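Local structure of orotidine 5'-phosphate decarboxylase (3TFX) at residues L11-N15 with E16-N20; L19-I22 with L23-G27; K50-Q54 with Q55-I59; V215-P218 with I219-A222. The protein probably catalyses the decarboxylation of orotidine 5'-monophosphate to UMP, the last step of de novo UMP synthesis, as a homodimeric TIM barrel. All blocks are in the same frame, centred on the assembly; numbering follows the deposited sequence.

Contact 1. Residues L11-N15 with E16-N20; sequences LDLDN and EEQLN
N15 stands at the N-cap of helix 16-24, and its carbonyl O receives L19 N at 3.1 Å, the first i to i+4 bond of the helix; N20 N to E16 O follows it. Residues 11-15 are the loop that leaves strand 7-10 of the TIM barrel and turns back into this helix, so the contact is the first beta-to-alpha turn of the fold. The loop carries D12, a predicted substrate-binding residue whose side chain points off from the helix.

Inside the turn, L13 and L19 cross at about a right angle, with L13 CD1 4.0 Å from L19 CB. The L13 CG sits between its backbone N and carbonyl carbon, chi1 31°, well short of a staggered value, which turns CD2 over the helix backbone at L19 CA. L40 of helix 38-44 packs on both leucines. On the outer side the extended Q18 chain brings its amide alongside L13 CB, and a water ties loop to helix, accepting from D14 N at 3.1 Å and from Q18 NE2 at 3.0 Å. Deeper in, L11 crosses L19 at about a right angle, and the two CD1 methyls are only 3.5 Å apart, tighter than usual van der Waals contact.

Contact 2. Residues L19-I22 with L23-G27; sequences LNKI and LSKLG
The carbonyl O of K21 takes the hydroxyl of S24, with OG 2.7 Å away and tilted 24° from the carbonyl plane. S24 OG lies between its own backbone N and carbonyl carbon, chi1 77°, and this turns the hydroxyl back onto the preceding turn. S24 N meanwhile bonds to N20 O at 3.1 Å. One residue earlier, L23 N makes a straighter helical bond to L19 O, 3.0 Å with an N-H...O angle of 162°. After S24 the pattern tightens: K25 N goes to I22 O at 3.0 Å, an i to i+3 bond, and L26 N to L23 O repeats it as the helix runs out. G27 then leaves with positive phi.

On the buried side, L23 places both methyls around L19 CD1, with CD2 at 3.7 Å. L52 of helix 46-54 and V34 of strand 33-36 also pack on L23. L26 lies with CG over I22 O at 3.3 Å, while its side chain also meets I219 of helix 217-220. The solvent-facing side carries K21 and K25, which run side by side in the same direction. Their NZ atoms remain 5.6 Å apart, and the aliphatic part of K25 passes over K21 O. This is the amphipathic C-terminal turn of the helix in the beta-alpha-beta unit 7-10, 16-24, 33-36, apolar toward the barrel and charged toward solvent.

Contact 3. Residues K50-Q54 with Q55-I59; sequences KKLTQ and QGYKI
I59 CD1 reaches back from the strand to the helix it follows, touching T53 CG2 at 3.6 Å and L52 CB at 3.9 Å. The T53 and I59 side chains cross at about a right angle. For T53, chi1 of 60° sends the methyl toward the strand, beside the backbone N, and leaves OG1 between N and the carbonyl carbon, where it hydrogen-bonds to L82 O and more weakly to I49 O. The threonine therefore divides its branches, apolar toward I59 and polar toward the chain around L82.

L52 has CG opposite its carbonyl carbon, chi1 -63°, and an extended chi2, which sets CD2 4.1 Å from Y57 CD2. The tyrosine ring meets L52 O edge-on and in plane, with CD2 at 3.3 Å from the oxygen. The same oxygen accepts Y57 N at 3.2 Å, so one carbonyl meets both the backbone and the ring edge of this residue. That bond belongs to a Schellman motif: G56, at positive phi, ends helix 46-54, and G56 N bonds to T53 O at 2.9 Å, the second bond of the motif. The chain can then enter strand 58-65 of the barrel. Farther out, Q55 lays its CG and amide end alongside K51 O, with NE2 3.7 Å away, beside its weak backbone bond to that oxygen. Beyond the segments, L19 and L23 of helix 16-24 pack on L52, while P29 and V32 meet the Y57 side chain.

Contact 4. Residues V215-P218 with I219-A222; sequences VGRP and ITLA
The short helix 217-220 follows the last barrel strand, 212-215, and starts at two predicted substrate-binding residues, G216 and R217. G216 is its N-cap, and its carbonyl O is gripped from opposite faces of its plane by two backbone donors: I219 N at 2.8 Å, and T220 N at 3.1 Å with a nearly straight N-H...O angle of 168°. These two bonds hold the G216-R217 peptide in place. The T220 hydroxyl lies over R217 CA, its OG1 3.4 Å away. L221 N closes the next turn onto R217 O at 3.0 Å, and L221 is where the helical backbone ends.

Two side-chain pairs flank this turn. On the buried side, V215 and I219 cross at about a right angle, and I219 CD1 rests against V215 CB at 3.7 Å and against CG1 as well. I219 has its CG1 opposite the carbonyl carbon, chi1 -65°, with the chain extended beyond, which carries CD1 back over the end of the strand. Y229 and I232 of helix 225-236 and V9 of strand 7-10 pack around I219. On the exposed side, R217 and L221 lie side by side pointing the same way, the leucine CD1 3.8 Å from R217 CG. The arginine chain is extended from CG to NE, so its aliphatic part borders L221 and the guanidinium lies beyond it. A short helix after the eighth strand, its N-terminus at the predicted substrate site, matches the phosphate-binding arrangement known in TIM barrels, consistent with the predicted role of G216 and R217.

Contacts 1 and 2 are two ends of one helix, 16-24, and share L19 and N20; contact 1 opens it from the loop that holds D12, a predicted substrate-binding residue, and contact 2 ends it. Contact 3 ends the neighbouring helix 46-54, and L52 joins it to helix 16-24 through L19 and L23. Contact 4 lies on the other flank, where T220 meets L11 and I22, and I219 meets L26; it stays about 11 Å from contact 3 at the nearest atoms. In all four, leucines and isoleucines (L11, L13, L19, L23, L52, I59, I219) form the buried side, while the polar features lie at the exposed side: Q18 and its water, K21 and K25, Q55, R217.

Contact 1. Residues L11-N15 with E16-N20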
# COMPACT_ATOMS: atom_id res chain seq x y z
N LEU A 11 14.38 1.88 9.25
CA LEU A 11 14.27 0.83 10.25
C LEU A 11 13.51 -0.34 9.66
O LEU A 11 12.31 -0.26 9.40
CB LEU A 11 13.55 1.35 11.50
CG LEU A 11 14.12 2.62 12.16
CD1 LEU A 11 13.33 2.97 13.40
CD2 LEU A 11 15.61 2.47 12.48
N ASP A 12 14.24 -1.43 9.43
CA ASP A 12 13.68 -2.66 8.91
C ASP A 12 13.64 -3.66 10.06
O ASP A 12 14.59 -4.41 10.28
CB ASP A 12 14.56 -3.19 7.76
CG ASP A 12 14.68 -2.20 6.59
OD1 ASP A 12 13.75 -1.38 6.37
OD2 ASP A 12 15.71 -2.23 5.87
N LEU A 13 12.54 -3.63 10.81
CA LEU A 13 12.32 -4.50 11.96
C LEU A 13 10.82 -4.70 12.13
O LEU A 13 10.03 -3.89 11.63
CB LEU A 13 12.93 -3.91 13.23
CG LEU A 13 12.96 -2.38 13.32
CD1 LEU A 13 11.60 -1.82 13.71
CD2 LEU A 13 14.04 -1.91 14.30
N ASP A 14 10.42 -5.75 12.85
CA ASP A 14 9.01 -6.15 12.91
C ASP A 14 8.38 -6.12 14.31
O ASP A 14 7.29 -6.66 14.51
CB ASP A 14 8.83 -7.55 12.30
CG ASP A 14 9.50 -8.66 13.12
OD1 ASP A 14 9.43 -9.81 12.68
OD2 ASP A 14 10.09 -8.41 14.19
N ASN A 15 9.08 -5.51 15.26
CA ASN A 15 8.63 -5.50 16.65
C ASN A 15 9.08 -4.26 17.42
O ASN A 15 10.22 -3.80 17.27
CB ASN A 15 9.06 -6.78 17.39
CG ASN A 15 10.57 -6.95 17.43
OD1 ASN A 15 11.21 -7.37 16.46
ND2 ASN A 15 11.15 -6.62 18.57
N GLU A 16 8.16 -3.77 18.25
CA GLU A 16 8.34 -2.56 19.06
C GLU A 16 9.57 -2.59 20.00
O GLU A 16 10.17 -1.54 20.26
CB GLU A 16 7.07 -2.33 19.88
CG GLU A 16 6.81 -0.89 20.27
CD GLU A 16 5.66 -0.78 21.25
OE1 GLU A 16 4.82 -1.71 21.30
OE2 GLU A 16 5.58 0.25 21.97
N GLU A 17 9.94 -3.77 20.48
CA GLU A 17 11.08 -3.93 21.38
C GLU A 17 12.44 -3.71 20.70
O GLU A 17 13.37 -3.12 21.27
CB GLU A 17 11.02 -5.33 22.02
CG GLU A 17 9.69 -5.63 22.75
CD GLU A 17 9.19 -7.07 22.58
OE1 GLU A 17 9.02 -7.53 21.42
OE2 GLU A 17 8.96 -7.74 23.62
N GLN A 18 12.56 -4.21 19.47
CA GLN A 18 13.74 -3.95 18.66
C GLN A 18 13.77 -2.48 18.22
O GLN A 18 14.84 -1.88 18.11
CB GLN A 18 13.77 -4.89 17.45
CG GLN A 18 15.12 -4.96 16.75
CD GLN A 18 15.11 -5.82 15.50
OE1 GLN A 18 15.83 -5.53 14.54
NE2 GLN A 18 14.32 -6.88 15.51
N LEU A 19 12.58 -1.90 18.02
CA LEU A 19 12.45 -0.49 17.61
C LEU A 19 12.96 0.44 18.70
O LEU A 19 13.73 1.38 18.44
CB LEU A 19 10.98 -0.17 17.32
CG LEU A 19 10.54 1.29 17.11
CD1 LEU A 19 11.13 1.87 15.85
CD2 LEU A 19 9.02 1.38 17.06
N ASN A 20 12.52 0.18 19.92
CA ASN A 20 12.90 0.98 21.06
C ASN A 20 14.40 0.92 21.36
O ASN A 20 14.98 1.90 21.79
CB ASN A 20 12.04 0.61 22.27
CG ASN A 20 10.58 0.97 22.06
OD1 ASN A 20 10.23 1.72 21.14
ND2 ASN A 20 9.71 0.47 22.93
O HOH W 1 12.68 -7.84 13.24

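Contact 2. Residues L19-I22 with L23-G27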
# COMPACT_ATOMS: atom_id res chain seq x y z
N LEU A 19 12.58 -1.90 18.02
CA LEU A 19 12.45 -0.49 17.61
C LEU A 19 12.96 0.44 18.70
O LEU A 19 13.73 1.38 18.44
CB LEU A 19 10.98 -0.17 17.32
CG LEU A 19 10.54 1.29 17.11
CD1 LEU A 19 11.13 1.87 15.85
CD2 LEU A 19 9.02 1.38 17.06
N ASN A 20 12.52 0.18 19.92
CA ASN A 20 12.90 0.98 21.06
C ASN A 20 14.40 0.92 21.36
O ASN A 20 14.98 1.90 21.79
CB ASN A 20 12.04 0.61 22.27
CG ASN A 20 10.58 0.97 22.06
OD1 ASN A 20 10.23 1.72 21.14
ND2 ASN A 20 9.71 0.47 22.93
N LYS A 21 15.02 -0.22 21.08
CA LYS A 21 16.46 -0.36 21.25
C LYS A 21 17.29 0.44 20.24
O LYS A 21 18.22 1.16 20.63
CB LYS A 21 16.87 -1.84 21.27
CG LYS A 21 18.39 -2.05 21.37
CD LYS A 21 18.77 -2.98 22.52
CE LYS A 21 18.92 -4.43 22.05
NZ LYS A 21 19.66 -5.25 23.06
N ILE A 22 16.99 0.33 18.94
CA ILE A 22 17.71 1.16 17.96
C ILE A 22 17.48 2.65 18.20
O ILE A 22 18.42 3.43 18.13
CB ILE A 22 17.48 0.75 16.45
CG1 ILE A 22 18.39 1.55 15.53
CG2 ILE A 22 16.01 0.91 16.01
CD1 ILE A 22 19.88 1.31 15.78
N LEU A 23 16.24 3.02 18.51
CA LEU A 23 15.89 4.42 18.78
C LEU A 23 16.66 5.01 19.96
O LEU A 23 17.10 6.16 19.90
CB LEU A 23 14.39 4.55 19.02
CG LEU A 23 13.44 5.04 17.91
CD1 LEU A 23 13.86 4.58 16.55
CD2 LEU A 23 12.03 4.60 18.20
N SER A 24 16.84 4.22 21.02
CA SER A 24 17.62 4.66 22.18
C SER A 24 19.07 5.01 21.83
O SER A 24 19.75 5.70 22.59
CB SER A 24 17.59 3.59 23.27
OG SER A 24 18.47 2.53 22.93
N LYS A 25 19.53 4.56 20.67
CA LYS A 25 20.89 4.81 20.24
C LYS A 25 21.03 5.89 19.17
O LYS A 25 22.13 6.09 18.66
CB LYS A 25 21.51 3.52 19.71
CG LYS A 25 21.64 2.42 20.74
CD LYS A 25 22.19 1.17 20.09
CE LYS A 25 22.08 -0.03 20.99
NZ LYS A 25 22.26 -1.27 20.18
N LEU A 26 19.94 6.57 18.81
CA LEU A 26 19.98 7.50 17.68
C LEU A 26 20.10 8.94 18.12
O LEU A 26 20.45 9.83 17.33
CB LEU A 26 18.78 7.30 16.74
CG LEU A 26 18.73 5.97 15.98
CD1 LEU A 26 17.52 5.92 15.04
CD2 LEU A 26 20.01 5.73 15.20
N GLY A 27 19.81 9.17 19.39
CA GLY A 27 19.95 10.50 19.97
C GLY A 27 18.66 11.01 20.55
O GLY A 27 17.76 10.24 20.85

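Contact 3. Residues K50-Q54 with Q55-I59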
# COMPACT_ATOMS: atom_id res chain seq x y z
N LYS A 50 1.74 7.02 16.84
CA LYS A 50 1.28 8.14 17.67
C LYS A 50 2.21 8.39 18.88
O LYS A 50 2.62 9.52 19.14
CB LYS A 50 -0.17 7.91 18.12
CG LYS A 50 -0.99 9.19 18.21
CD LYS A 50 -2.35 8.93 18.87
CE LYS A 50 -3.31 10.12 18.65
NZ LYS A 50 -3.86 10.14 17.26
N LYS A 51 2.55 7.32 19.60
CA LYS A 51 3.49 7.38 20.73
C LYS A 51 4.80 8.04 20.31
O LYS A 51 5.26 9.02 20.93
CB LYS A 51 3.76 5.95 21.22
CG LYS A 51 3.67 5.74 22.73
CD LYS A 51 3.93 4.26 23.09
CE LYS A 51 3.57 3.97 24.55
NZ LYS A 51 4.16 2.68 25.06
N LEU A 52 5.39 7.54 19.23
CA LEU A 52 6.64 8.08 18.71
C LEU A 52 6.60 9.55 18.29
O LEU A 52 7.55 10.29 18.56
CB LEU A 52 7.14 7.25 17.53
CG LEU A 52 7.51 5.80 17.80
CD1 LEU A 52 8.03 5.17 16.51
CD2 LEU A 52 8.53 5.69 18.94
N THR A 53 5.53 9.99 17.64
CA THR A 53 5.52 11.36 17.12
C THR A 53 5.26 12.36 18.24
O THR A 53 5.71 13.50 18.16
CB THR A 53 4.51 11.55 15.97
OG1 THR A 53 3.19 11.25 16.43
CG2 THR A 53 4.86 10.62 14.78
N GLN A 54 4.52 11.93 19.26
CA GLN A 54 4.24 12.74 20.44
C GLN A 54 5.53 13.07 21.20
O GLN A 54 5.67 14.17 21.72
CB GLN A 54 3.25 12.03 21.37
CG GLN A 54 1.78 12.15 20.90
CD GLN A 54 0.80 11.28 21.70
OE1 GLN A 54 1.13 10.77 22.78
NE2 GLN A 54 -0.42 11.13 21.17
N GLN A 55 6.44 12.11 21.25
CA GLN A 55 7.81 12.31 21.75
C GLN A 55 8.66 13.24 20.88
O GLN A 55 9.75 13.64 21.30
CB GLN A 55 8.54 10.97 21.83
CG GLN A 55 8.05 10.03 22.90
CD GLN A 55 8.84 8.74 22.89
OE1 GLN A 55 10.07 8.75 22.92
NE2 GLN A 55 8.13 7.62 22.82
N GLY A 56 8.20 13.55 19.67
CA GLY A 56 8.96 14.44 18.79
C GLY A 56 9.74 13.77 17.67
O GLY A 56 10.41 14.46 16.90
N TYR A 57 9.67 12.45 17.55
CA TYR A 57 10.27 11.76 16.41
C TYR A 57 9.60 12.21 15.11
O TYR A 57 8.38 12.41 15.06
CB TYR A 57 10.17 10.24 16.56
CG TYR A 57 11.09 9.64 17.60
CD1 TYR A 57 12.46 9.51 17.36
CD2 TYR A 57 10.60 9.20 18.83
CE1 TYR A 57 13.32 8.97 18.32
CE2 TYR A 57 11.44 8.64 19.80
CZ TYR A 57 12.80 8.54 19.54
OH TYR A 57 13.65 8.00 20.49
N LYS A 58 10.41 12.42 14.07
CA LYS A 58 9.86 12.63 12.74
C LYS A 58 9.81 11.25 12.06
O LYS A 58 10.79 10.50 12.10
CB LYS A 58 10.67 13.66 11.95
CG LYS A 58 10.50 15.10 12.43
CD LYS A 58 11.06 16.11 11.42
CE LYS A 58 11.69 17.36 12.09
NZ LYS A 58 10.72 18.27 12.78
N ILE A 59 8.66 10.90 11.50
CA ILE A 59 8.46 9.59 10.86
C ILE A 59 8.09 9.73 9.39
O ILE A 59 7.16 10.45 9.04
CB ILE A 59 7.41 8.68 11.61
CG1 ILE A 59 8.01 8.04 12.87
CG2 ILE A 59 6.91 7.55 10.73
CD1 ILE A 59 7.99 8.93 14.08

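Contact 4. Residues V215-P218 with I219-A222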
# COMPACT_ATOMS: atom_id res chain seq x y z
N VAL A 215 19.01 6.38 4.95
CA VAL A 215 20.18 5.55 5.25
C VAL A 215 19.71 4.44 6.18
O VAL A 215 18.94 4.71 7.11
CB VAL A 215 21.34 6.39 5.90
CG1 VAL A 215 22.59 5.52 6.13
CG2 VAL A 215 21.70 7.60 5.03
N GLY A 216 20.13 3.21 5.89
CA GLY A 216 19.81 2.03 6.70
C GLY A 216 20.99 1.51 7.51
O GLY A 216 21.47 2.18 8.43
N ARG A 217 21.47 0.32 7.14
CA ARG A 217 22.53 -0.40 7.89
C ARG A 217 23.78 0.41 8.24
O ARG A 217 24.33 0.22 9.32
CB ARG A 217 22.92 -1.71 7.19
CG ARG A 217 21.73 -2.64 6.99
CD ARG A 217 22.06 -3.93 6.27
NE ARG A 217 20.84 -4.72 6.13
CZ ARG A 217 20.72 -5.87 5.47
NH1 ARG A 217 21.77 -6.43 4.88
NH2 ARG A 217 19.54 -6.47 5.42
N PRO A 218 24.23 1.31 7.33
CA PRO A 218 25.37 2.16 7.70
C PRO A 218 25.18 2.85 9.04
O PRO A 218 26.16 3.15 9.71
CB PRO A 218 25.41 3.19 6.56
CG PRO A 218 24.91 2.43 5.37
CD PRO A 218 23.90 1.42 5.89
N ILE A 219 23.94 3.08 9.43
CA ILE A 219 23.65 3.68 10.72
C ILE A 219 23.17 2.66 11.76
O ILE A 219 23.71 2.59 12.85
CB ILE A 219 22.61 4.83 10.62
CG1 ILE A 219 23.16 6.02 9.81
CG2 ILE A 219 22.20 5.28 12.02
CD1 ILE A 219 22.07 7.08 9.42
N THR A 220 22.16 1.86 11.40
CA THR A 220 21.48 1.01 12.37
C THR A 220 22.35 -0.15 12.84
O THR A 220 22.08 -0.73 13.87
CB THR A 220 20.17 0.44 11.80
OG1 THR A 220 20.46 -0.34 10.63
CG2 THR A 220 19.20 1.56 11.44
N LEU A 221 23.37 -0.49 12.06
CA LEU A 221 24.30 -1.56 12.42
C LEU A 221 25.70 -1.00 12.71
O LEU A 221 26.65 -1.76 12.87
CB LEU A 221 24.35 -2.63 11.32
CG LEU A 221 23.02 -3.36 11.02
CD1 LEU A 221 23.26 -4.44 10.00
CD2 LEU A 221 22.38 -3.96 12.28
N ALA A 222 25.81 0.33 12.81
CA ALA A 222 27.10 0.92 13.20
C ALA A 222 27.35 0.58 14.65
O ALA A 222 26.40 0.36 15.41
CB ALA A 222 27.10 2.44 13.00